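PDB 1USY: ATP phosphoribosyltransferase regulatory subunit from Thermotoga maritima, which is probably required for the first step of histidine biosynthesis and may let histidine regulate ATP phosphoribosyltransferase activity by feedback. Local coordinates for residues 8-11 / 12-16; 58-61 / 62-65; 99-102 / 103-107; 109-112 / 113-117; 197-200 / 201-205. One frame throughout, in Å; residues are numbered along the deposited sequence.

All five contacts are local, each joining neighbouring turns of a helix or the loop leading into it. Contacts 3 and 4 follow one another on helix 103-120, their centres about 14 Å apart. Contact 4 meets contact 1 on helix 6-16, with centres about 11 Å apart and a salt bridge from K15 NZ to E115 OE2 of 3.2 Å. Contact 3 touches contact 5 where L103 packs on D204, centres about 16 Å apart. Contact 2 touches no other, its nearest atoms about 4 Å from contact 3. Contacts 1 and 2 both meet the second subunit. The residues lining the histidine pocket, K157, L159, I180, I184 and Y185, belong to none of these segments.

Contact 1: residues 8-11 / 12-16; sequences KVFS and FYSKA
The F10 ring carries the S14 hydroxyl over one face, OG standing 3.6 Å above the ring plane and offset toward the rim. It meets the Y13 ring at a slant, F10 CD1 lying 3.9 Å from Y13 CD2; F10 CD1 lies at the edge of the Y13 ring, in its plane. Both aromatic side chains place CG anti to their own backbone N (chi1 170° for F10, 155° for Y13), which sends two rings three residues apart out along the same flank of the helix. Serine suits position 14 because its short hydroxyl can turn back on the preceding turn. F10 O takes two donors, S14 N in the usual helical bond at 2.9 Å and S14 OG, also at 2.9 Å, the hydroxyl arriving from above the carbonyl plane. One flank further round, S11 OG lies 3.5 Å from K15 CE. The pair converges on E119, which accepts a hydrogen bond from S11 OG and forms a salt bridge with K15 NZ; the long, flexible lysine also reaches E115. The flanks of helix 6-16 thus have different duties. F10 stacks on F10 of the second subunit, Y13 meets W74 of its own chain and F6 of the second subunit, and the buried F12 wedges between helix 103-120 and strands 71-83 and 86-98.

Contact 2: residues 58-61 / 62-65; sequences VLNH and RKRY
N60 with K63 and H61 with R64 are neighbours one turn apart, a local i to i+3 contact towards the C-terminal end of an alpha-helix and into the turn after it, within a fold of the class-II aminoacyl-tRNA synthetase family. The helix is still regular where R62 N reaches V58 O at 3.2 Å. Beyond it the bonding slackens: N60 O receives two weak bonds, from K63 N at 2.9 Å and from R64 N at 3.3 Å, before Y65 N turns in to R62 O. On the outer side, K63 NZ donates to N60 OD1 at 3.2 Å. Lysine serves here because its chain bends at chi3 (-79°), bringing the ammonium back to the amide oxygen while CE passes near L59 O. The inner side belongs to V58, a compact residue packed on I71 and V73 of strand 71-83, and to R62, whose long chain carries its guanidinium out to salt bridges with D68 and E261. H61 uses NE2 to hydrogen-bond E30, and M1 of the second subunit packs on H61. R64, bent at both chi2 and chi3, runs beside the imidazole in the same direction. Its NH1 stands over one face of the H61 ring, 3.4 Å from CD2, with the guanidinium plane turned 57° from the ring rather than laid flat upon it.

Contact 3: residues 99-102 / 103-107; sequences PRNS and LDDSL
D105 OD2 is gripped by two backbone amides of the preceding loop. N101 N donates at 3.1 Å with a fairly straight bond (151°), coming to the anti side of the carboxylate oxygen and 27° out of its plane; S102 N adds a weak bond at 3.5 Å. In return D105 N binds S102 O at 3.0 Å, from above the carbonyl plane. Aspartate suits this place because its short side chain, with CG anti to the carbonyl carbon (chi1 -78°), turns the carboxylate straight back over the loop. An alanine here is likely to leave the N101 amide without its acceptor and the loop freer to shift against the helix. Alongside, R100 CD passes 3.3 Å from S106 OG, a hydroxyl small enough to lie beside the aliphatic part of R100 and itself hydrogen-bonded to E255. L103 points away from the loop and packs on helix 199-215. The loop leaves strand 86-98 and enters helix 103-120, where amide N-H groups gather at the first turn. Placing an acidic group there would probably be favourable for the helix dipole, and a long, weak ion pair of D105 OD1 with K97 NZ may add a little to this.

Contact 4: residues 109-112 / 113-117; sequences VLEI and IVESA
E115 stretches out from the helix with CG anti to the backbone N (chi1 177°), whereas E111, one turn earlier, folds at chi2 (69°); together these torsions bring the two carboxylates side by side, pointing the same way. Their planes are turned 75° apart, and E111 OE2 faces E115 OE1 as acceptor to acceptor. On another flank, S116 OG lies anti to its carbonyl carbon (chi1 -65°) and hydrogen-bonds I112 O at 2.7 Å. The same oxygen takes S116 N at 2.8 Å, the two donors arriving from opposite faces of the carbonyl plane. Serine fits because it satisfies its own hydroxyl within the buried helix, beside F12. Apolar pairs occupy other faces of the same turns: V109 CG1 stands 4.3 Å from I113 CG1, and L110 CD2 is 4.2 Å from V114 CG2. Branched aliphatic side chains suit these places, since I113 and V114 press on strand 237-243, L110 and V114 on L212 of helix 199-215, and I112 on F12. Two neighbouring acids would be expected to repel, but E115 OE2 has a salt bridge to K15 of helix 6-16 and E111 OE1 a long pairing with K215 of helix 199-215; these lysines probably offset the repulsion, K215 only weakly.

Contact 5: residues 197-200 / 201-205; sequences LPLS and VREDL
L197 and L205 meet methyl to methyl, CD1 to CD1 at 3.9 Å, the two side chains crossing at about a right angle. L197 comes from the extended loop that leads into the helix and sets its two methyls into the groove between V201 and L205, CD2 nearing V201 CG1 at 4.5 Å. The beta-branched V201 spreads two methyls: CG1 faces that leucine, while CG2 settles against the P198 ring, 4.0 Å from CB. Further back, L197 CB lies on the flat face of the R202 guanidinium, 3.8 Å above its plane and offset toward the rim. R202 places CG anti to the backbone N (chi1 -164°) and bends at chi3 (-50°), which folds its flat end back along the incoming chain; there NH1 hydrogen-bonds both M195 O and L192 O. With a leucine in place of this arginine, the carbonyls of M195 and L192 would probably lose their donor. On the outer flank, L199 CD1 lies against E203, 3.3 Å from OE1. P198 takes the N-cap position, where its lack of an N-H costs no helical bond, and P198 O receives R202 N at 3.0 Å. It is the opening of an amphipathic alpha-helix, 199-215, laid on the central mixed sheet of the synthetase-like fold, with V201 and L205 packed on H131 and I129 of strand 125-131.

Contact 1: residues 8-11 / 12-16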
loop_
_atom_site.group_PDB
_atom_site.type_symbol
_atom_site.label_atom_id
_atom_site.label_comp_id
_atom_site.label_asym_id
_atom_site.label_seq_id
_atom_site.Cartn_x
_atom_site.Cartn_y
_atom_site.Cartn_z
ATOM N N LYS B 8 27.064 -26.022 4.877
ATOM C CA LYS B 8 26.223 -26.375 6.023
ATOM C C LYS B 8 24.842 -26.786 5.522
ATOM O O LYS B 8 24.255 -27.778 5.984
ATOM C CB LYS B 8 26.167 -25.245 7.058
ATOM C CG LYS B 8 27.377 -25.260 8.023
ATOM C CD LYS B 8 27.523 -24.002 8.907
ATOM C CE LYS B 8 28.833 -24.074 9.723
ATOM N NZ LYS B 8 29.405 -22.778 10.222
ATOM N N VAL B 9 24.375 -26.062 4.514
ATOM C CA VAL B 9 23.142 -26.415 3.813
ATOM C C VAL B 9 23.224 -27.777 3.111
ATOM O O VAL B 9 22.307 -28.566 3.240
ATOM C CB VAL B 9 22.704 -25.318 2.851
ATOM C CG1 VAL B 9 21.334 -25.557 2.424
ATOM C CG2 VAL B 9 22.765 -23.984 3.564
ATOM N N PHE B 10 24.318 -28.064 2.409
ATOM C CA PHE B 10 24.485 -29.365 1.758
ATOM C C PHE B 10 24.523 -30.497 2.775
ATOM O O PHE B 10 23.901 -31.556 2.583
ATOM C CB PHE B 10 25.776 -29.410 0.931
ATOM C CG PHE B 10 26.138 -30.815 0.432
ATOM C CD1 PHE B 10 25.448 -31.399 -0.642
ATOM C CD2 PHE B 10 27.158 -31.547 1.035
ATOM C CE1 PHE B 10 25.781 -32.676 -1.105
ATOM C CE2 PHE B 10 27.492 -32.821 0.584
ATOM C CZ PHE B 10 26.794 -33.383 -0.498
ATOM N N SER B 11 25.280 -30.265 3.850
ATOM C CA SER B 11 25.435 -31.230 4.915
ATOM C C SER B 11 24.082 -31.620 5.526
ATOM O O SER B 11 23.794 -32.807 5.671
ATOM C CB SER B 11 26.374 -30.663 5.979
ATOM O OG SER B 11 26.499 -31.545 7.095
ATOM N N PHE B 12 23.275 -30.608 5.852
ATOM C CA PHE B 12 21.959 -30.759 6.465
ATOM C C PHE B 12 21.021 -31.508 5.540
ATOM O O PHE B 12 20.281 -32.362 5.977
ATOM C CB PHE B 12 21.358 -29.376 6.798
ATOM C CG PHE B 12 20.015 -29.449 7.445
ATOM C CD1 PHE B 12 19.902 -29.784 8.799
ATOM C CD2 PHE B 12 18.863 -29.165 6.721
ATOM C CE1 PHE B 12 18.656 -29.877 9.406
ATOM C CE2 PHE B 12 17.592 -29.227 7.320
ATOM C CZ PHE B 12 17.488 -29.595 8.663
ATOM N N TYR B 13 21.079 -31.154 4.260
ATOM C CA TYR B 13 20.394 -31.835 3.170
ATOM C C TYR B 13 20.805 -33.313 3.075
ATOM O O TYR B 13 19.977 -34.164 2.758
ATOM C CB TYR B 13 20.697 -31.091 1.847
ATOM C CG TYR B 13 20.580 -31.950 0.599
ATOM C CD1 TYR B 13 19.333 -32.454 0.187
ATOM C CD2 TYR B 13 21.709 -32.279 -0.160
ATOM C CE1 TYR B 13 19.209 -33.258 -0.934
ATOM C CE2 TYR B 13 21.590 -33.088 -1.295
ATOM C CZ TYR B 13 20.332 -33.572 -1.675
ATOM O OH TYR B 13 20.190 -34.361 -2.800
ATOM N N SER B 14 22.081 -33.625 3.323
ATOM C CA SER B 14 22.505 -35.034 3.362
ATOM C C SER B 14 21.950 -35.759 4.563
ATOM O O SER B 14 21.473 -36.872 4.441
ATOM C CB SER B 14 24.030 -35.195 3.292
ATOM O OG SER B 14 24.538 -34.352 2.272
ATOM N N LYS B 15 22.010 -35.131 5.721
ATOM C CA LYS B 15 21.434 -35.734 6.910
ATOM C C LYS B 15 19.963 -36.032 6.709
ATOM O O LYS B 15 19.517 -37.132 7.046
ATOM C CB LYS B 15 21.637 -34.856 8.136
ATOM C CG LYS B 15 23.085 -34.686 8.504
ATOM C CD LYS B 15 23.254 -33.613 9.578
ATOM C CE LYS B 15 24.671 -33.067 9.608
ATOM N NZ LYS B 15 25.695 -34.131 9.444
ATOM N N ALA B 16 19.233 -35.068 6.130
ATOM C CA ALA B 16 17.790 -35.192 5.939
ATOM C C ALA B 16 17.362 -36.197 4.857
ATOM O O ALA B 16 16.486 -37.040 5.110
ATOM C CB ALA B 16 17.165 -33.848 5.696
#

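Contact 2: residues 58-61 / 62-65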
loop_
_atom_site.group_PDB
_atom_site.type_symbol
_atom_site.label_atom_id
_atom_site.label_comp_id
_atom_site.label_asym_id
_atom_site.label_seq_id
_atom_site.Cartn_x
_atom_site.Cartn_y
_atom_site.Cartn_z
ATOM N N VAL B 58 4.352 -24.965 5.648
ATOM C CA VAL B 58 4.351 -26.309 5.116
ATOM C C VAL B 58 2.939 -26.836 5.287
ATOM O O VAL B 58 2.421 -27.544 4.432
ATOM C CB VAL B 58 5.415 -27.176 5.814
ATOM C CG1 VAL B 58 5.224 -28.652 5.521
ATOM C CG2 VAL B 58 6.840 -26.714 5.410
ATOM N N LEU B 59 2.282 -26.409 6.360
ATOM C CA LEU B 59 0.937 -26.882 6.677
ATOM C C LEU B 59 -0.178 -26.393 5.771
ATOM O O LEU B 59 -1.114 -27.146 5.536
ATOM C CB LEU B 59 0.579 -26.606 8.130
ATOM C CG LEU B 59 0.701 -27.876 8.968
ATOM C CD1 LEU B 59 1.103 -27.521 10.364
ATOM C CD2 LEU B 59 -0.632 -28.599 8.959
ATOM N N ASN B 60 -0.093 -25.152 5.285
ATOM C CA ASN B 60 -1.021 -24.679 4.265
ATOM C C ASN B 60 -0.879 -25.459 2.968
ATOM O O ASN B 60 -1.868 -25.890 2.401
ATOM C CB ASN B 60 -0.852 -23.181 3.982
ATOM C CG ASN B 60 -1.555 -22.302 5.003
ATOM O OD1 ASN B 60 -2.654 -22.626 5.497
ATOM N ND2 ASN B 60 -0.922 -21.177 5.334
ATOM N N HIS B 61 0.360 -25.656 2.519
ATOM C CA HIS B 61 0.643 -26.360 1.265
ATOM C C HIS B 61 0.265 -27.834 1.225
ATOM O O HIS B 61 0.096 -28.399 0.159
ATOM C CB HIS B 61 2.106 -26.200 0.908
ATOM C CG HIS B 61 2.450 -24.813 0.476
ATOM N ND1 HIS B 61 3.203 -24.548 -0.645
ATOM C CD2 HIS B 61 2.129 -23.608 1.005
ATOM C CE1 HIS B 61 3.340 -23.240 -0.780
ATOM N NE2 HIS B 61 2.704 -22.649 0.212
ATOM N N ARG B 62 0.174 -28.450 2.398
ATOM C CA ARG B 62 -0.389 -29.778 2.579
ATOM C C ARG B 62 -1.897 -29.767 2.269
ATOM O O ARG B 62 -2.402 -30.671 1.595
ATOM C CB ARG B 62 -0.129 -30.230 4.023
ATOM C CG ARG B 62 -0.423 -31.694 4.313
ATOM C CD ARG B 62 -0.205 -32.118 5.775
ATOM N NE ARG B 62 -1.431 -32.730 6.275
ATOM C CZ ARG B 62 -1.586 -34.017 6.577
ATOM N NH1 ARG B 62 -0.585 -34.882 6.477
ATOM N NH2 ARG B 62 -2.766 -34.446 7.003
ATOM N N LYS B 63 -2.601 -28.726 2.740
ATOM C CA LYS B 63 -4.074 -28.592 2.615
ATOM C C LYS B 63 -4.555 -28.287 1.190
ATOM O O LYS B 63 -5.744 -28.461 0.871
ATOM C CB LYS B 63 -4.600 -27.511 3.572
ATOM C CG LYS B 63 -4.725 -27.958 5.025
ATOM C CD LYS B 63 -5.236 -26.822 5.915
ATOM C CE LYS B 63 -4.123 -25.818 6.265
ATOM N NZ LYS B 63 -4.568 -24.643 7.087
ATOM N N ARG B 64 -3.635 -27.808 0.349
ATOM C CA ARG B 64 -3.907 -27.613 -1.076
ATOM C C ARG B 64 -4.081 -28.986 -1.717
ATOM O O ARG B 64 -4.811 -29.128 -2.713
ATOM C CB ARG B 64 -2.790 -26.827 -1.786
ATOM C CG ARG B 64 -2.086 -25.753 -0.951
ATOM C CD ARG B 64 -2.665 -24.331 -1.075
ATOM N NE ARG B 64 -1.960 -23.533 -2.085
ATOM C CZ ARG B 64 -0.993 -22.648 -1.836
ATOM N NH1 ARG B 64 -0.591 -22.401 -0.594
ATOM N NH2 ARG B 64 -0.435 -21.987 -2.841
ATOM N N TYR B 65 -3.422 -29.987 -1.120
ATOM C CA TYR B 65 -3.478 -31.377 -1.573
ATOM C C TYR B 65 -4.580 -32.140 -0.831
ATOM O O TYR B 65 -4.421 -32.492 0.333
ATOM C CB TYR B 65 -2.102 -32.049 -1.407
ATOM C CG TYR B 65 -1.090 -31.598 -2.447
ATOM C CD1 TYR B 65 -0.942 -30.239 -2.768
ATOM C CD2 TYR B 65 -0.288 -32.525 -3.123
ATOM C CE1 TYR B 65 -0.018 -29.803 -3.727
ATOM C CE2 TYR B 65 0.647 -32.103 -4.096
ATOM C CZ TYR B 65 0.770 -30.736 -4.391
ATOM O OH TYR B 65 1.674 -30.294 -5.334
#

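Contact 3: residues 99-102 / 103-107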
loop_
_atom_site.group_PDB
_atom_site.type_symbol
_atom_site.label_atom_id
_atom_site.label_comp_id
_atom_site.label_asym_id
_atom_site.label_seq_id
_atom_site.Cartn_x
_atom_site.Cartn_y
_atom_site.Cartn_z
ATOM N N PRO B 99 2.095 -36.860 9.381
ATOM C CA PRO B 99 1.853 -36.959 10.818
ATOM C C PRO B 99 2.949 -37.670 11.606
ATOM O O PRO B 99 3.637 -38.561 11.092
ATOM C CB PRO B 99 0.563 -37.783 10.898
ATOM C CG PRO B 99 0.265 -38.215 9.461
ATOM C CD PRO B 99 1.549 -38.036 8.680
ATOM N N ARG B 100 3.090 -37.245 12.858
ATOM C CA ARG B 100 3.914 -37.909 13.845
ATOM C C ARG B 100 3.168 -39.145 14.265
ATOM O O ARG B 100 2.063 -39.063 14.795
ATOM C CB ARG B 100 4.129 -36.994 15.051
ATOM C CG ARG B 100 4.684 -37.682 16.293
ATOM C CD ARG B 100 4.869 -36.759 17.481
ATOM N NE ARG B 100 3.705 -36.745 18.375
ATOM C CZ ARG B 100 2.794 -35.774 18.414
ATOM N NH1 ARG B 100 2.887 -34.720 17.610
ATOM N NH2 ARG B 100 1.780 -35.848 19.266
ATOM N N ASN B 101 3.753 -40.299 13.996
ATOM C CA ASN B 101 3.085 -41.562 14.313
ATOM C C ASN B 101 3.533 -42.105 15.680
ATOM O O ASN B 101 2.798 -42.845 16.343
ATOM C CB ASN B 101 3.275 -42.597 13.176
ATOM C CG ASN B 101 2.559 -42.192 11.884
ATOM O OD1 ASN B 101 3.189 -42.067 10.829
ATOM N ND2 ASN B 101 1.231 -41.989 11.963
ATOM N N SER B 102 4.727 -41.698 16.106
ATOM C CA SER B 102 5.286 -42.180 17.348
ATOM C C SER B 102 6.371 -41.220 17.838
ATOM O O SER B 102 6.795 -40.322 17.110
ATOM C CB SER B 102 5.869 -43.578 17.141
ATOM O OG SER B 102 6.621 -43.624 15.936
ATOM N N LEU B 103 6.819 -41.421 19.074
ATOM C CA LEU B 103 7.965 -40.694 19.595
ATOM C C LEU B 103 9.168 -40.859 18.659
ATOM O O LEU B 103 9.931 -39.896 18.450
ATOM C CB LEU B 103 8.320 -41.200 20.994
ATOM C CG LEU B 103 8.736 -40.205 22.077
ATOM C CD1 LEU B 103 9.523 -40.989 23.108
ATOM C CD2 LEU B 103 9.543 -39.043 21.536
ATOM N N ASP B 104 9.322 -42.074 18.107
ATOM C CA ASP B 104 10.415 -42.396 17.194
ATOM C C ASP B 104 10.544 -41.395 16.046
ATOM O O ASP B 104 11.661 -41.127 15.563
ATOM C CB ASP B 104 10.255 -43.792 16.644
ATOM C CG ASP B 104 10.646 -44.857 17.644
ATOM O OD1 ASP B 104 10.724 -44.521 18.836
ATOM O OD2 ASP B 104 10.888 -46.050 17.332
ATOM N N ASP B 105 9.407 -40.815 15.641
ATOM C CA ASP B 105 9.382 -39.770 14.611
ATOM C C ASP B 105 9.956 -38.453 15.102
ATOM O O ASP B 105 10.690 -37.795 14.361
ATOM C CB ASP B 105 7.978 -39.566 14.082
ATOM C CG ASP B 105 7.592 -40.631 13.110
ATOM O OD1 ASP B 105 8.393 -40.904 12.197
ATOM O OD2 ASP B 105 6.531 -41.269 13.182
ATOM N N SER B 106 9.636 -38.092 16.351
ATOM C CA SER B 106 10.149 -36.881 16.967
ATOM C C SER B 106 11.623 -37.044 17.196
ATOM O O SER B 106 12.388 -36.111 16.956
ATOM C CB SER B 106 9.473 -36.583 18.305
ATOM O OG SER B 106 8.076 -36.546 18.188
ATOM N N LEU B 107 12.026 -38.221 17.672
ATOM C CA LEU B 107 13.458 -38.498 17.877
ATOM C C LEU B 107 14.341 -38.372 16.624
ATOM O O LEU B 107 15.434 -37.832 16.705
ATOM C CB LEU B 107 13.670 -39.839 18.564
ATOM C CG LEU B 107 12.867 -40.003 19.869
ATOM C CD1 LEU B 107 12.700 -41.491 20.250
ATOM C CD2 LEU B 107 13.485 -39.195 21.007
#

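Contact 4: residues 109-112 / 113-117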
loop_
_atom_site.group_PDB
_atom_site.type_symbol
_atom_site.label_atom_id
_atom_site.label_comp_id
_atom_site.label_asym_id
_atom_site.label_seq_id
_atom_site.Cartn_x
_atom_site.Cartn_y
_atom_site.Cartn_z
ATOM N N VAL B 109 13.699 -36.392 14.023
ATOM C CA VAL B 109 13.868 -34.941 13.855
ATOM C C VAL B 109 14.965 -34.439 14.784
ATOM O O VAL B 109 15.948 -33.875 14.329
ATOM C CB VAL B 109 12.566 -34.150 14.085
ATOM C CG1 VAL B 109 12.849 -32.616 14.040
ATOM C CG2 VAL B 109 11.492 -34.577 13.064
ATOM N N LEU B 110 14.823 -34.700 16.076
ATOM C CA LEU B 110 15.798 -34.235 17.053
ATOM C C LEU B 110 17.182 -34.630 16.630
ATOM O O LEU B 110 18.127 -33.859 16.765
ATOM C CB LEU B 110 15.541 -34.872 18.412
ATOM C CG LEU B 110 14.823 -34.052 19.478
ATOM C CD1 LEU B 110 14.946 -34.835 20.718
ATOM C CD2 LEU B 110 15.409 -32.676 19.630
ATOM N N GLU B 111 17.308 -35.838 16.113
ATOM C CA GLU B 111 18.618 -36.388 15.924
ATOM C C GLU B 111 19.332 -35.603 14.838
ATOM O O GLU B 111 20.489 -35.223 15.019
ATOM C CB GLU B 111 18.558 -37.906 15.725
ATOM C CG GLU B 111 19.020 -38.442 14.382
ATOM C CD GLU B 111 20.508 -38.279 14.181
ATOM O OE1 GLU B 111 21.267 -38.663 15.109
ATOM O OE2 GLU B 111 20.912 -37.749 13.110
ATOM N N ILE B 112 18.621 -35.284 13.756
ATOM C CA ILE B 112 19.169 -34.430 12.693
ATOM C C ILE B 112 19.470 -32.974 13.145
ATOM O O ILE B 112 20.554 -32.476 12.876
ATOM C CB ILE B 112 18.240 -34.447 11.465
ATOM C CG1 ILE B 112 18.081 -35.857 10.944
ATOM C CG2 ILE B 112 18.742 -33.544 10.357
ATOM C CD1 ILE B 112 16.927 -35.989 9.988
ATOM N N ILE B 113 18.531 -32.318 13.825
ATOM C CA ILE B 113 18.731 -30.939 14.261
ATOM C C ILE B 113 19.920 -30.880 15.234
ATOM O O ILE B 113 20.821 -30.069 15.062
ATOM C CB ILE B 113 17.444 -30.312 14.915
ATOM C CG1 ILE B 113 16.290 -30.059 13.933
ATOM C CG2 ILE B 113 17.773 -28.971 15.569
ATOM C CD1 ILE B 113 16.617 -30.082 12.520
ATOM N N VAL B 114 19.923 -31.744 16.247
ATOM C CA VAL B 114 21.013 -31.757 17.228
ATOM C C VAL B 114 22.342 -32.054 16.535
ATOM O O VAL B 114 23.323 -31.310 16.731
ATOM C CB VAL B 114 20.778 -32.794 18.383
ATOM C CG1 VAL B 114 22.054 -33.055 19.204
ATOM C CG2 VAL B 114 19.628 -32.368 19.288
ATOM N N GLU B 115 22.395 -33.135 15.747
ATOM C CA GLU B 115 23.648 -33.488 15.061
ATOM C C GLU B 115 24.118 -32.326 14.191
ATOM O O GLU B 115 25.338 -32.012 14.166
ATOM C CB GLU B 115 23.513 -34.730 14.201
ATOM C CG GLU B 115 24.779 -35.053 13.433
ATOM C CD GLU B 115 24.620 -36.233 12.515
ATOM O OE1 GLU B 115 23.665 -37.002 12.688
ATOM O OE2 GLU B 115 25.462 -36.409 11.611
ATOM N N SER B 116 23.159 -31.688 13.509
ATOM C CA SER B 116 23.453 -30.512 12.702
ATOM C C SER B 116 23.993 -29.367 13.538
ATOM O O SER B 116 24.918 -28.669 13.119
ATOM C CB SER B 116 22.219 -30.039 11.930
ATOM O OG SER B 116 21.847 -31.036 10.999
ATOM N N ALA B 117 23.423 -29.169 14.718
ATOM C CA ALA B 117 23.817 -28.023 15.538
ATOM C C ALA B 117 25.205 -28.231 16.154
ATOM O O ALA B 117 26.041 -27.327 16.179
ATOM C CB ALA B 117 22.753 -27.690 16.608
#

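Contact 5: residues 197-200 / 201-205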
loop_
_atom_site.group_PDB
_atom_site.type_symbol
_atom_site.label_atom_id
_atom_site.label_comp_id
_atom_site.label_asym_id
_atom_site.label_seq_id
_atom_site.Cartn_x
_atom_site.Cartn_y
_atom_site.Cartn_z
ATOM N N LEU B 197 5.452 -35.992 38.026
ATOM C CA LEU B 197 5.100 -35.723 36.633
ATOM C C LEU B 197 4.131 -36.747 36.071
ATOM O O LEU B 197 4.294 -37.937 36.311
ATOM C CB LEU B 197 6.362 -35.730 35.768
ATOM C CG LEU B 197 7.274 -34.498 35.734
ATOM C CD1 LEU B 197 8.403 -34.767 34.764
ATOM C CD2 LEU B 197 6.544 -33.219 35.347
ATOM N N PRO B 198 3.111 -36.298 35.332
ATOM C CA PRO B 198 2.206 -37.216 34.631
ATOM C C PRO B 198 2.982 -38.272 33.836
ATOM O O PRO B 198 3.942 -37.938 33.133
ATOM C CB PRO B 198 1.411 -36.299 33.707
ATOM C CG PRO B 198 1.504 -34.972 34.300
ATOM C CD PRO B 198 2.737 -34.889 35.137
ATOM N N LEU B 199 2.559 -39.525 33.975
ATOM C CA LEU B 199 3.315 -40.688 33.519
ATOM C C LEU B 199 3.813 -40.557 32.090
ATOM O O LEU B 199 5.016 -40.628 31.841
ATOM C CB LEU B 199 2.480 -41.961 33.692
ATOM C CG LEU B 199 2.987 -43.271 33.085
ATOM C CD1 LEU B 199 4.078 -43.868 33.972
ATOM C CD2 LEU B 199 1.829 -44.284 32.858
ATOM N N SER B 200 2.881 -40.356 31.161
ATOM C CA SER B 200 3.213 -40.206 29.742
ATOM C C SER B 200 4.216 -39.072 29.479
ATOM O O SER B 200 5.079 -39.207 28.615
ATOM C CB SER B 200 1.950 -40.003 28.921
ATOM O OG SER B 200 1.272 -38.852 29.380
ATOM N N VAL B 201 4.115 -37.977 30.228
ATOM C CA VAL B 201 5.092 -36.877 30.139
ATOM C C VAL B 201 6.502 -37.388 30.497
ATOM O O VAL B 201 7.471 -37.197 29.737
ATOM C CB VAL B 201 4.648 -35.681 31.032
ATOM C CG1 VAL B 201 5.725 -34.624 31.181
ATOM C CG2 VAL B 201 3.379 -35.064 30.472
ATOM N N ARG B 202 6.582 -38.082 31.626
ATOM C CA ARG B 202 7.841 -38.650 32.117
ATOM C C ARG B 202 8.494 -39.681 31.162
ATOM O O ARG B 202 9.705 -39.629 30.952
ATOM C CB ARG B 202 7.637 -39.238 33.520
ATOM C CG ARG B 202 8.936 -39.509 34.320
ATOM C CD ARG B 202 8.775 -40.610 35.379
ATOM N NE ARG B 202 7.601 -40.376 36.230
ATOM C CZ ARG B 202 7.554 -39.444 37.188
ATOM N NH1 ARG B 202 8.603 -38.666 37.426
ATOM N NH2 ARG B 202 6.456 -39.276 37.909
ATOM N N GLU B 203 7.710 -40.589 30.578
ATOM C CA GLU B 203 8.227 -41.543 29.583
ATOM C C GLU B 203 8.808 -40.844 28.351
ATOM O O GLU B 203 9.857 -41.242 27.811
ATOM C CB GLU B 203 7.146 -42.516 29.118
ATOM C CG GLU B 203 6.122 -42.888 30.160
ATOM C CD GLU B 203 6.723 -43.710 31.282
ATOM O OE1 GLU B 203 6.930 -43.142 32.383
ATOM O OE2 GLU B 203 6.989 -44.925 31.069
ATOM N N ASP B 204 8.101 -39.816 27.901
ATOM C CA ASP B 204 8.563 -38.989 26.792
ATOM C C ASP B 204 9.876 -38.259 27.095
ATOM O O ASP B 204 10.819 -38.342 26.308
ATOM C CB ASP B 204 7.478 -38.002 26.389
ATOM C CG ASP B 204 6.458 -38.636 25.495
ATOM O OD1 ASP B 204 5.443 -37.983 25.172
ATOM O OD2 ASP B 204 6.601 -39.804 25.077
ATOM N N LEU B 205 9.932 -37.548 28.218
ATOM C CA LEU B 205 11.181 -36.898 28.626
ATOM C C LEU B 205 12.350 -37.928 28.764
ATOM O O LEU B 205 13.435 -37.696 28.256
ATOM C CB LEU B 205 10.983 -36.104 29.926
ATOM C CG LEU B 205 10.173 -34.825 29.747
ATOM C CD1 LEU B 205 9.645 -34.302 31.060
ATOM C CD2 LEU B 205 11.029 -33.768 29.085
#